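Local atomic coordinates of gene 2 protein (Enterobacteria phage Sf6, PDB entry 5C12), a protein that serves as the large terminase subunit in viral DNA packaging, its nuclease domain, the part in this chain, probably cutting DNA through a two-metal-ion mechanism. Residues W88-A93 with E118-K123; Y101-D106 with G111-T116. The protein carries 1 engineered substitution. All blocks are in the same frame, centred on the assembly; numbering follows the deposited sequence.

In the fold
Contacts 1 and 2 lie with their centres 11 Å apart and illustrate how a nuclease fold of the RNase H-like type stacks its layers. Along the chain, helix 82-95 comes first, then strand 100-104, then helix 113-119; residues 101-106 and 111-116 are therefore nested inside the loop that contact 1 closes. Contact 1 joins the C-terminal end of helix 113-119 to helix 82-95, while contact 2 seats the start of helix 113-119 on strand 100-104 of the mixed sheet. The Y101 ring touches A89, T90, A93 and F120, binding the two contacts together. At the other end of contact 2, D104 reaches the metal site.

Contact 1. Residues W88-A93 with E118-K123; sequences WATSLA and EAFSGK
T90 crosses F120 obliquely at the CZ/CE1 rim of the phenyl ring, and most of the contact follows from this pair. CG2 and CB of T90 stand above the ring plane over that rim: T90 CG2 lies 3.6 Å from F120 CZ, and T90 CB lies 3.7 Å from F120 CE1. The T90 carbonyl oxygen is instead at the edge of the ring, near its plane, with T90 O 3.6 Å from F120 CE1, at most a weak C-H...O approach. One helical turn on, A93 adds its methyl, A93 CB coming within 4.0 Å of F120 CZ. A119 supplies the remaining touch, its CB 3.4 Å from T90 OG1.

What turns T90 this way is its own helix. With chi1 at 56°, OG1 sits between the backbone N and the carbonyl carbon, where it can bond to A86 O one turn back, so a buried hydroxyl is satisfied inside the helix while CG2 is directed over the CZ/CE1 rim of the ring. On the other side, F120 is the first residue to leave helical geometry after helix 113-119. A type II turn from F120 to K123 follows, closed by K123 N to F120 O at 2.9 Å; G122, with its positive phi, occupies the third position. F120 packs further against I125 and forms a T-shaped pair with Y101 of strand 100-104, the same tyrosine on which T90 and A93 rest.

The residue just past the end of helix 113-119 thus sends its ring into the angle between helix 82-95 and the sheet. That helix end meets helix 82-95 over Y101, and helices covering the same sheet face are a feature of the alpha/beta RNase H-like fold to which terminase nuclease domains belong.

Contact 2. Residues Y101-D106 with G111-T116; sequences YLWDGD and GLRRQT. With MG (magnesium ion), chain B.
W103 lies against the beginning of helix 113-119, its pyrrole part meeting L112 and its benzene part R113. W103 NE1 is 3.6 Å from L112 CB, and W103 CZ2 approaches R113 N at 3.7 Å. Chi1 of 83° places the indole between the backbone N and carbonyl carbon of W103, and NE1 is anchored by its bond to G109 O in the intervening loop. Two residues earlier on the strand, Y101 CE1 packs 3.6 Å from T116 CG2.

This buried side also holds a small polar network. A water joins Y101 OH to T116 OG1, at 2.8 Å from Y101 OH, and hovers over one face of the W103 indole near its rim. T116 OG1 donates in turn to L112 O from above the carbonyl plane; the same oxygen accepts T116 N, so two bonds grip it.

The R113 side is looser. Its extended chain runs roughly perpendicular to the indole, only CB, CG and NH1 coming near the benzene rim, and the guanidinium plane is tilted 32° from the ring. R113 is exposed, occurs in two conformers and touches a crystal neighbour, so its outer chain is probably less firmly placed; NH1 bonds to A127 O in one of them.

Beyond the packing, D104 OD2 binds magnesium at 2.0 Å, while D104 OD1 accepts D106 N in an Asx turn. Strand 100-104, helix 113-119 and strand 126-130 form a beta-alpha-beta unit whose first strand ends in a metal-binding aspartate, as in the metal-dependent active sites of RNase H-like nucleases.

Contact 1. Residues W88-A93 with E118-K123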
ATOM      1  N   TRP A  88       6.177  -4.567 -16.494  1.00 16.58           N
ATOM      2  CA  TRP A  88       7.054  -3.716 -15.701  1.00 16.20           C
ATOM      3  C   TRP A  88       7.014  -4.073 -14.218  1.00 13.45           C
ATOM      4  O   TRP A  88       8.054  -4.251 -13.566  1.00 14.12           O
ATOM      5  CB  TRP A  88       6.655  -2.261 -15.955  1.00 14.70           C
ATOM      6  CG  TRP A  88       7.190  -1.260 -14.936  1.00 15.94           C
ATOM      7  CD1 TRP A  88       8.475  -0.790 -14.838  1.00 18.51           C
ATOM      8  CD2 TRP A  88       6.437  -0.581 -13.939  1.00 13.30           C
ATOM      9  NE1 TRP A  88       8.559   0.121 -13.806  1.00 15.99           N
ATOM     10  CE2 TRP A  88       7.324   0.277 -13.253  1.00 13.21           C
ATOM     11  CE3 TRP A  88       5.098  -0.619 -13.533  1.00 12.87           C
ATOM     12  CZ2 TRP A  88       6.915   1.075 -12.198  1.00 13.45           C
ATOM     13  CZ3 TRP A  88       4.706   0.170 -12.489  1.00 15.48           C
ATOM     14  CH2 TRP A  88       5.616   0.998 -11.821  1.00 13.09           C
ATOM     15  N   ALA A  89       5.809  -4.181 -13.660  1.00 12.72           N
ATOM     16  CA  ALA A  89       5.653  -4.390 -12.234  1.00 14.15           C
ATOM     17  C   ALA A  89       6.080  -5.782 -11.805  1.00 11.73           C
ATOM     18  O   ALA A  89       6.696  -5.956 -10.763  1.00 12.90           O
ATOM     19  CB  ALA A  89       4.225  -4.160 -11.843  1.00 14.33           C
ATOM     20  N   THR A  90       5.750  -6.785 -12.614  1.00 13.84           N
ATOM     21  CA  THR A  90       6.157  -8.141 -12.272  1.00 14.69           C
ATOM     22  C   THR A  90       7.666  -8.302 -12.394  1.00 14.38           C
ATOM     23  O   THR A  90       8.284  -9.014 -11.609  1.00 15.28           O
ATOM     24  CB  THR A  90       5.424  -9.226 -13.115  1.00 16.08           C
ATOM     25  OG1 THR A  90       5.603  -8.998 -14.517  1.00 16.38           O
ATOM     26  CG2 THR A  90       3.925  -9.228 -12.770  1.00 14.41           C
ATOM     27  N   SER A  91       8.269  -7.638 -13.372  1.00 15.03           N
ATOM     28  CA  SER A  91       9.725  -7.646 -13.477  1.00 16.55           C
ATOM     29  C   SER A  91      10.364  -6.983 -12.260  1.00 15.03           C
ATOM     30  O   SER A  91      11.360  -7.474 -11.744  1.00 15.92           O
ATOM     31  CB  SER A  91      10.170  -6.974 -14.762  1.00 17.65           C
ATOM     32  OG  SER A  91       9.900  -7.832 -15.859  1.00 20.85           O
ATOM     33  N   LEU A  92       9.795  -5.885 -11.777  1.00 13.31           N
ATOM     34  CA  LEU A  92      10.280  -5.289 -10.519  1.00 12.48           C
ATOM     35  C   LEU A  92      10.146  -6.255  -9.342  1.00 15.00           C
ATOM     36  O   LEU A  92      11.051  -6.367  -8.517  1.00 14.38           O
ATOM     37  CB  LEU A  92       9.585  -3.956 -10.202  1.00 12.71           C
ATOM     38  CG  LEU A  92      10.035  -2.761 -11.054  1.00 14.95           C
ATOM     39  CD1 LEU A  92       9.148  -1.578 -10.708  1.00 19.11           C
ATOM     40  CD2 LEU A  92      11.499  -2.447 -10.827  1.00 15.17           C
ATOM     41  N   ALA A  93       9.026  -6.964  -9.266  1.00 13.40           N
ATOM     42  CA  ALA A  93       8.819  -7.914  -8.189  1.00 13.69           C
ATOM     43  C   ALA A  93       9.899  -9.000  -8.221  1.00 13.88           C
ATOM     44  O   ALA A  93      10.434  -9.413  -7.184  1.00 15.26           O
ATOM     45  CB  ALA A  93       7.423  -8.529  -8.287  1.00 12.88           C
ATOM     46  N   GLU A 118       2.059 -16.029 -15.727  1.00 17.41           N
ATOM     47  CA  GLU A 118       3.087 -16.313 -16.733  1.00 18.49           C
ATOM     48  C   GLU A 118       4.416 -15.664 -16.367  1.00 21.27           C
ATOM     49  O   GLU A 118       5.490 -16.250 -16.540  1.00 21.05           O
ATOM     50  CB  GLU A 118       2.650 -15.824 -18.131  1.00 23.52           C
ATOM     51  CG  GLU A 118       1.492 -16.600 -18.763  1.00 24.45           C
ATOM     52  CD  GLU A 118       0.991 -15.989 -20.092  1.00 30.75           C
ATOM     53  OE1 GLU A 118       1.435 -14.870 -20.447  1.00 36.24           O
ATOM     54  OE2 GLU A 118       0.146 -16.622 -20.780  1.00 23.94           O
ATOM     55  N   ALA A 119       4.344 -14.449 -15.843  1.00 20.96           N
ATOM     56  CA  ALA A 119       5.562 -13.715 -15.565  1.00 20.13           C
ATOM     57  C   ALA A 119       6.357 -14.378 -14.452  1.00 20.64           C
ATOM     58  O   ALA A 119       7.594 -14.329 -14.439  1.00 21.47           O
ATOM     59  CB  ALA A 119       5.228 -12.291 -15.201  1.00 18.34           C
ATOM     60  N   PHE A 120       5.640 -15.009 -13.534  1.00 18.18           N
ATOM     61  CA  PHE A 120       6.244 -15.625 -12.354  1.00 17.08           C
ATOM     62  C   PHE A 120       6.445 -17.136 -12.546  1.00 19.21           C
ATOM     63  O   PHE A 120       6.810 -17.817 -11.601  1.00 23.05           O
ATOM     64  CB  PHE A 120       5.370 -15.376 -11.121  1.00 15.98           C
ATOM     65  CG  PHE A 120       5.240 -13.921 -10.719  1.00 14.04           C
ATOM     66  CD1 PHE A 120       6.279 -13.018 -10.907  1.00 15.57           C
ATOM     67  CD2 PHE A 120       4.070 -13.460 -10.146  1.00 16.11           C
ATOM     68  CE1 PHE A 120       6.147 -11.695 -10.514  1.00 15.93           C
ATOM     69  CE2 PHE A 120       3.941 -12.130  -9.744  1.00 14.19           C
ATOM     70  CZ  PHE A 120       4.972 -11.249  -9.961  1.00 13.98           C
ATOM     71  N   SER A 121       6.198 -17.659 -13.749  1.00 20.17           N
ATOM     72  CA  SER A 121       6.341 -19.098 -13.986  1.00 23.96           C
ATOM     73  C   SER A 121       7.751 -19.551 -13.586  1.00 23.34           C
ATOM     74  O   SER A 121       8.742 -18.904 -13.918  1.00 25.46           O
ATOM     75  CB  SER A 121       6.014 -19.436 -15.444  1.00 28.34           C
ATOM     76  OG  SER A 121       6.982 -18.925 -16.340  1.00 48.49           O
ATOM     77  N   GLY A 122       7.823 -20.626 -12.810  1.00 29.82           N
ATOM     78  CA  GLY A 122       9.102 -21.163 -12.376  1.00 32.16           C
ATOM     79  C   GLY A 122       9.718 -20.462 -11.182  1.00 33.15           C
ATOM     80  O   GLY A 122      10.844 -20.760 -10.794  1.00 31.87           O
ATOM     81  N   LYS A 123       8.992 -19.521 -10.594  1.00 25.72           N
ATOM     82  CA  LYS A 123       9.510 -18.773  -9.463  1.00 22.65           C
ATOM     83  C   LYS A 123       8.552 -18.858  -8.291  1.00 25.36           C
ATOM     84  O   LYS A 123       7.336 -18.968  -8.470  1.00 26.45           O
ATOM     85  CB  LYS A 123       9.712 -17.319  -9.866  1.00 24.17           C
ATOM     86  CG  LYS A 123      10.662 -17.157 -11.027  1.00 35.78           C
ATOM     87  CD  LYS A 123      10.771 -15.713 -11.470  1.00 29.59           C
ATOM     88  CE  LYS A 123      11.939 -15.509 -12.428  1.00 41.03           C
ATOM     89  NZ  LYS A 123      11.759 -16.263 -13.709  1.00 53.49           N
TER

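Contact 2. Residues Y101-D106 with G111-T116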
ATOM      1  N   TYR A 101       3.157 -10.996  -4.519  1.00 11.80           N
ATOM      2  CA  TYR A 101       2.829  -9.875  -5.380  1.00 10.41           C
ATOM      3  C   TYR A 101       1.325  -9.716  -5.396  1.00 10.21           C
ATOM      4  O   TYR A 101       0.604 -10.709  -5.556  1.00 13.50           O
ATOM      5  CB  TYR A 101       3.295 -10.165  -6.782  1.00 14.07           C
ATOM      6  CG  TYR A 101       2.877  -9.209  -7.851  1.00 10.58           C
ATOM      7  CD1 TYR A 101       1.772  -9.453  -8.631  1.00 11.81           C
ATOM      8  CD2 TYR A 101       3.653  -8.086  -8.154  1.00 12.93           C
ATOM      9  CE1 TYR A 101       1.405  -8.606  -9.637  1.00 10.55           C
ATOM     10  CE2 TYR A 101       3.298  -7.233  -9.166  1.00 11.59           C
ATOM     11  CZ  TYR A 101       2.164  -7.496  -9.910  1.00 10.51           C
ATOM     12  OH  TYR A 101       1.783  -6.694 -10.959  1.00 13.05           O
ATOM     13  N   LEU A 102       0.868  -8.481  -5.239  1.00 10.09           N
ATOM     14  CA  LEU A 102      -0.543  -8.140  -5.366  1.00  8.62           C
ATOM     15  C   LEU A 102      -0.734  -7.100  -6.447  1.00 10.02           C
ATOM     16  O   LEU A 102       0.187  -6.335  -6.762  1.00 11.07           O
ATOM     17  CB  LEU A 102      -1.109  -7.612  -4.052  1.00  9.53           C
ATOM     18  CG  LEU A 102      -0.936  -8.514  -2.828  1.00 12.00           C
ATOM     19  CD1 LEU A 102       0.340  -8.129  -2.094  1.00 12.55           C
ATOM     20  CD2 LEU A 102      -2.132  -8.395  -1.892  1.00 14.40           C
ATOM     21  N   TRP A 103      -1.928  -7.057  -7.034  1.00 10.62           N
ATOM     22  CA  TRP A 103      -2.251  -5.964  -7.925  1.00 10.88           C
ATOM     23  C   TRP A 103      -3.724  -5.646  -7.832  1.00 11.56           C
ATOM     24  O   TRP A 103      -4.526  -6.511  -7.464  1.00 12.50           O
ATOM     25  CB  TRP A 103      -1.853  -6.286  -9.372  1.00 11.71           C
ATOM     26  CG  TRP A 103      -2.864  -7.105 -10.126  1.00 11.28           C
ATOM     27  CD1 TRP A 103      -3.785  -6.639 -11.012  1.00 13.81           C
ATOM     28  CD2 TRP A 103      -3.044  -8.530 -10.070  1.00 12.88           C
ATOM     29  NE1 TRP A 103      -4.542  -7.679 -11.501  1.00 14.41           N
ATOM     30  CE2 TRP A 103      -4.110  -8.845 -10.928  1.00 14.17           C
ATOM     31  CE3 TRP A 103      -2.427  -9.554  -9.353  1.00 13.65           C
ATOM     32  CZ2 TRP A 103      -4.558 -10.150 -11.109  1.00 14.44           C
ATOM     33  CZ3 TRP A 103      -2.888 -10.841  -9.508  1.00 15.81           C
ATOM     34  CH2 TRP A 103      -3.934 -11.133 -10.392  1.00 13.19           C
ATOM     35  N   ASP A 104      -4.082  -4.415  -8.171  1.00  9.91           N
ATOM     36  CA  ASP A 104      -5.460  -3.968  -8.117  1.00 11.66           C
ATOM     37  C   ASP A 104      -6.229  -4.530  -9.299  1.00 12.45           C
ATOM     38  O   ASP A 104      -5.958  -4.211 -10.451  1.00 13.94           O
ATOM     39  CB  ASP A 104      -5.517  -2.441  -8.112  1.00 13.29           C
ATOM     40  CG  ASP A 104      -6.921  -1.890  -8.129  1.00 15.11           C
ATOM     41  OD1 ASP A 104      -7.896  -2.638  -7.914  1.00 14.77           O
ATOM     42  OD2 ASP A 104      -7.061  -0.676  -8.377  1.00 15.97           O
ATOM     43  N   GLY A 105      -7.185  -5.400  -8.989  1.00 13.31           N
ATOM     44  CA  GLY A 105      -8.018  -5.995 -10.011  1.00 14.36           C
ATOM     45  C   GLY A 105      -9.447  -5.510 -10.003  1.00 16.74           C
ATOM     46  O   GLY A 105     -10.305  -6.097 -10.688  1.00 20.74           O
ATOM     47  N   ASP A 106      -9.718  -4.435  -9.269  1.00 18.53           N
ATOM     48  CA  ASP A 106     -11.091  -3.952  -9.099  1.00 17.32           C
ATOM     49  C   ASP A 106     -11.553  -3.204 -10.338  1.00 29.06           C
ATOM     50  O   ASP A 106     -12.751  -2.967 -10.519  1.00 30.53           O
ATOM     51  CB  ASP A 106     -11.201  -3.032  -7.883  1.00 19.22           C
ATOM     52  CG  ASP A 106     -12.305  -3.436  -6.918  1.00 31.18           C
ATOM     53  OD1 ASP A 106     -12.988  -4.440  -7.162  1.00 31.68           O
ATOM     54  OD2 ASP A 106     -12.472  -2.742  -5.889  1.00 35.13           O
ATOM     55  N   GLY A 111      -8.256  -8.333 -15.575  1.00 18.03           N
ATOM     56  CA  GLY A 111      -7.919  -9.425 -16.471  1.00 21.28           C
ATOM     57  C   GLY A 111      -6.457  -9.834 -16.496  1.00 18.88           C
ATOM     58  O   GLY A 111      -6.060 -10.626 -17.364  1.00 20.61           O
ATOM     59  N   LEU A 112      -5.665  -9.319 -15.557  1.00 18.50           N
ATOM     60  CA  LEU A 112      -4.213  -9.497 -15.592  1.00 15.08           C
ATOM     61  C   LEU A 112      -3.674 -10.782 -14.960  1.00 15.92           C
ATOM     62  O   LEU A 112      -2.465 -10.990 -14.935  1.00 15.47           O
ATOM     63  CB  LEU A 112      -3.533  -8.308 -14.903  1.00 14.93           C
ATOM     64  CG  LEU A 112      -3.674  -6.991 -15.660  1.00 19.22           C
ATOM     65  CD1 LEU A 112      -3.079  -5.848 -14.842  1.00 17.09           C
ATOM     66  CD2 LEU A 112      -2.995  -7.086 -17.005  1.00 21.82           C
ATOM     67  N   ARG A 113      -4.520 -11.686 -14.480  1.00 17.19           N
ATOM     68  CA  ARG A 113      -3.968 -12.825 -13.754  0.54 14.41           C
ATOM     69  C   ARG A 113      -3.151 -13.745 -14.661  1.00 15.34           C
ATOM     70  O   ARG A 113      -2.093 -14.189 -14.261  1.00 16.28           O
ATOM     71  CB  ARG A 113      -5.014 -13.646 -12.996  0.54 14.51           C
ATOM     72  CG  ARG A 113      -4.324 -14.719 -12.167  0.54 14.46           C
ATOM     73  CD  ARG A 113      -5.199 -15.568 -11.253  0.54 19.93           C
ATOM     74  NE  ARG A 113      -4.322 -16.387 -10.411  0.54 14.55           N
ATOM     75  CZ  ARG A 113      -3.734 -15.954  -9.297  0.54 15.16           C
ATOM     76  NH1 ARG A 113      -4.002 -14.756  -8.838  0.54 15.79           N
ATOM     77  NH2 ARG A 113      -2.928 -16.747  -8.614  0.54 24.98           N
ATOM     78  N   ARG A 114      -3.621 -14.038 -15.870  1.00 16.40           N
ATOM     79  CA  ARG A 114      -2.856 -14.927 -16.737  1.00 17.42           C
ATOM     80  C   ARG A 114      -1.454 -14.371 -17.012  1.00 17.24           C
ATOM     81  O   ARG A 114      -0.455 -15.076 -16.882  1.00 19.48           O
ATOM     82  CB  ARG A 114      -3.607 -15.176 -18.052  1.00 18.69           C
ATOM     83  CG  ARG A 114      -2.798 -15.927 -19.052  1.00 19.86           C
ATOM     84  CD  ARG A 114      -3.531 -16.022 -20.415  1.00 21.21           C
ATOM     85  NE  ARG A 114      -2.570 -15.630 -21.428  1.00 59.58           N
ATOM     86  CZ  ARG A 114      -2.691 -14.585 -22.228  1.00 22.10           C
ATOM     87  NH1 ARG A 114      -3.795 -13.844 -22.232  1.00 27.67           N
ATOM     88  NH2 ARG A 114      -1.743 -14.335 -23.114  1.00 59.62           N
ATOM     89  N   GLN A 115      -1.369 -13.093 -17.364  1.00 17.02           N
ATOM     90  CA  GLN A 115      -0.083 -12.497 -17.671  1.00 17.79           C
ATOM     91  C   GLN A 115       0.797 -12.492 -16.438  1.00 15.92           C
ATOM     92  O   GLN A 115       2.003 -12.723 -16.505  1.00 17.11           O
ATOM     93  CB  GLN A 115      -0.257 -11.075 -18.188  1.00 21.22           C
ATOM     94  CG  GLN A 115       1.059 -10.384 -18.466  1.00 22.56           C
ATOM     95  CD  GLN A 115       0.882  -8.963 -18.948  1.00 28.15           C
ATOM     96  OE1 GLN A 115      -0.242  -8.495 -19.161  1.00 22.47           O
ATOM     97  NE2 GLN A 115       2.000  -8.276 -19.156  1.00 25.20           N
ATOM     98  N   THR A 116       0.191 -12.207 -15.300  1.00 15.52           N
ATOM     99  CA  THR A 116       0.934 -12.152 -14.059  1.00 14.09           C
ATOM    100  C   THR A 116       1.507 -13.507 -13.693  1.00 17.18           C
ATOM    101  O   THR A 116       2.695 -13.616 -13.366  1.00 17.27           O
ATOM    102  CB  THR A 116       0.055 -11.613 -12.947  1.00 14.99           C
ATOM    103  OG1 THR A 116      -0.386 -10.298 -13.306  1.00 15.95           O
ATOM    104  CG2 THR A 116       0.793 -11.573 -11.648  1.00 12.81           C
TER
HETATM  105 MG    MG B 800      -6.348   1.195  -8.664  0.96 45.48          MG
HETATM  106  O   HOH W   1      -0.437  -7.621 -12.383  1.00 15.00           O
HETATM  107  O   HOH W   2      -6.073   1.332  -6.776  1.00 21.59           O
HETATM  108  O   HOH W   3      -5.853   2.616  -9.427  1.00 19.60           O